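Local coordinates for protein-glutamine gamma-glutamyltransferase (Pseudomonas aeruginosa PAO1, PDB 6G49) that shows transglutaminase activity in vitro through its periplasmic domain, is critical for viability, and might serve an essential cell-wall-linked function, at residues L55-R60 and L279-F284. Numbering follows the deposited sequence.
With PO4 (phosphate ion), chain H.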
# COMPACT_ATOMS: atom_id res chain seq x y z
N LEU A 55 14.63 -0.08 -13.49
CA LEU A 55 14.32 -1.35 -12.82
C LEU A 55 14.39 -1.21 -11.30
O LEU A 55 15.36 -0.70 -10.75
CB LEU A 55 15.36 -2.39 -13.23
CG LEU A 55 15.11 -3.83 -12.80
CD1 LEU A 55 13.81 -4.35 -13.38
CD2 LEU A 55 16.28 -4.67 -13.29
N ALA A 56 13.39 -1.79 -10.60
CA ALA A 56 13.41 -1.83 -9.18
C ALA A 56 13.92 -3.17 -8.62
O ALA A 56 14.79 -3.17 -7.75
CB ALA A 56 12.02 -1.50 -8.66
N PHE A 57 13.39 -4.28 -9.13
CA PHE A 57 13.80 -5.63 -8.65
C PHE A 57 13.32 -6.65 -9.67
O PHE A 57 12.53 -6.33 -10.56
CB PHE A 57 13.37 -5.94 -7.22
CG PHE A 57 11.88 -5.95 -6.95
CD1 PHE A 57 11.19 -4.77 -6.78
CD2 PHE A 57 11.20 -7.16 -6.92
CE1 PHE A 57 9.81 -4.80 -6.48
CE2 PHE A 57 9.83 -7.18 -6.64
CZ PHE A 57 9.17 -6.01 -6.42
N ARG A 58 13.81 -7.87 -9.49
CA ARG A 58 13.46 -9.02 -10.30
C ARG A 58 13.10 -10.13 -9.32
O ARG A 58 13.60 -10.16 -8.22
CB ARG A 58 14.57 -9.41 -11.25
CG ARG A 58 14.73 -8.40 -12.36
CD ARG A 58 15.93 -8.70 -13.24
NE ARG A 58 17.16 -8.36 -12.57
CZ ARG A 58 18.35 -8.79 -12.96
NH1 ARG A 58 18.45 -9.58 -14.02
NH2 ARG A 58 19.43 -8.43 -12.30
N VAL A 59 12.21 -11.02 -9.73
CA VAL A 59 11.69 -12.06 -8.84
C VAL A 59 11.58 -13.37 -9.62
O VAL A 59 11.02 -13.40 -10.70
CB VAL A 59 10.31 -11.71 -8.24
CG1 VAL A 59 9.85 -12.78 -7.25
CG2 VAL A 59 10.30 -10.40 -7.57
N ARG A 60 11.97 -14.45 -8.96
CA ARG A 60 11.82 -15.80 -9.50
C ARG A 60 11.08 -16.65 -8.45
O ARG A 60 11.55 -16.77 -7.33
CB ARG A 60 13.19 -16.40 -9.82
CG ARG A 60 13.18 -17.48 -10.88
CD ARG A 60 14.59 -17.79 -11.36
NE ARG A 60 14.94 -17.22 -12.65
CZ ARG A 60 16.09 -16.60 -12.90
NH1 ARG A 60 16.99 -16.45 -11.95
NH2 ARG A 60 16.35 -16.13 -14.11
N LEU A 279 10.17 -12.38 -13.20
CA LEU A 279 9.40 -11.15 -13.30
C LEU A 279 10.33 -9.95 -13.05
O LEU A 279 11.15 -9.96 -12.12
CB LEU A 279 8.32 -11.11 -12.21
CG LEU A 279 7.03 -11.90 -12.43
CD1 LEU A 279 6.05 -11.52 -11.33
CD2 LEU A 279 6.38 -11.66 -13.77
N LEU A 280 10.21 -8.95 -13.91
CA LEU A 280 10.80 -7.64 -13.68
C LEU A 280 9.71 -6.76 -13.04
O LEU A 280 8.56 -6.76 -13.47
CB LEU A 280 11.26 -7.01 -14.99
CG LEU A 280 12.37 -7.82 -15.67
CD1 LEU A 280 11.75 -8.65 -16.76
CD2 LEU A 280 13.45 -6.92 -16.20
N VAL A 281 10.17 -5.92 -12.13
CA VAL A 281 9.31 -4.88 -11.54
C VAL A 281 10.06 -3.56 -11.73
O VAL A 281 11.15 -3.38 -11.14
CB VAL A 281 8.98 -5.21 -10.08
CG1 VAL A 281 8.05 -4.12 -9.54
CG2 VAL A 281 8.31 -6.55 -9.95
N HIS A 282 9.48 -2.70 -12.54
CA HIS A 282 10.09 -1.37 -12.79
C HIS A 282 9.46 -0.32 -11.89
O HIS A 282 8.41 -0.52 -11.30
CB HIS A 282 9.92 -1.02 -14.27
CG HIS A 282 10.64 -1.94 -15.19
ND1 HIS A 282 10.03 -3.09 -15.69
CD2 HIS A 282 11.87 -1.84 -15.75
CE1 HIS A 282 10.89 -3.66 -16.54
NE2 HIS A 282 12.02 -2.94 -16.60
N GLN A 283 10.07 0.88 -11.91
CA GLN A 283 9.57 1.97 -11.07
C GLN A 283 8.15 2.32 -11.49
O GLN A 283 7.34 2.77 -10.62
CB GLN A 283 10.51 3.19 -11.10
CG GLN A 283 11.86 2.96 -10.47
CD GLN A 283 11.85 2.47 -9.04
OE1 GLN A 283 10.81 2.61 -8.36
NE2 GLN A 283 13.00 2.00 -8.57
N PHE A 284 7.74 2.15 -12.76
CA PHE A 284 6.40 2.48 -13.17
C PHE A 284 5.34 1.60 -12.51
O PHE A 284 4.13 1.94 -12.62
CB PHE A 284 6.24 2.51 -14.70
CG PHE A 284 6.59 1.25 -15.47
CD1 PHE A 284 5.90 0.07 -15.33
CD2 PHE A 284 7.68 1.25 -16.33
CE1 PHE A 284 6.25 -1.06 -16.06
CE2 PHE A 284 8.03 0.11 -17.06
CZ PHE A 284 7.32 -1.04 -16.90
P PO4 H . 19.06 -14.20 -16.04
O1 PO4 H . 18.39 -15.08 -14.93
O2 PO4 H . 18.19 -13.91 -17.25
O3 PO4 H . 19.64 -12.89 -15.53
O4 PO4 H . 20.27 -14.84 -16.71
O HOH W 1 15.50 1.96 -9.85
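Val281 lies over one face of the Phe57 ring, its CB 3.8 Å from the ring centroid and 15° off the normal, a CH-pi contact; Val59 CG2 meets the same ring at its edge, in plane. Phe57 CG, placed between its own backbone N and carbonyl carbon (chi1 62°), brings the phenyl over Val281, where both methyls touch it. The His282 imidazole receives Leu55 CD1 over one face, 4.1 Å from the centroid, and its ND1 is hydrogen-bonded to Glu271 OE1. That same Leu55 methyl packs on Leu280 CD2 at 3.8 Å, the two side chains crossing at about a right angle.

The axes of strand segments 55-60 and 279-282 run antiparallel, at 156°. Val281 O accepts from both Ala56 N (2.8 Å) and Phe57 N (3.1 Å), each in the carbonyl plane: this is a classic beta bulge, and the register shifts by one there. Beyond it, Val59 and Leu279 exchange a reciprocal pair of N-H...O bonds. One water accepts from Gln283 NE2 and donates to Leu55 O, while Gln283 OE1 is hydrogen-bonded to Tyr267 OH.

Strand 55-61 sits between strands 278-282 and 107-113 in an antiparallel sheet, joining the N-terminal part of the periplasmic domain to the transglutaminase-like part; Phe122 and Trp73, from the other sheet, meet the Phe57 ring.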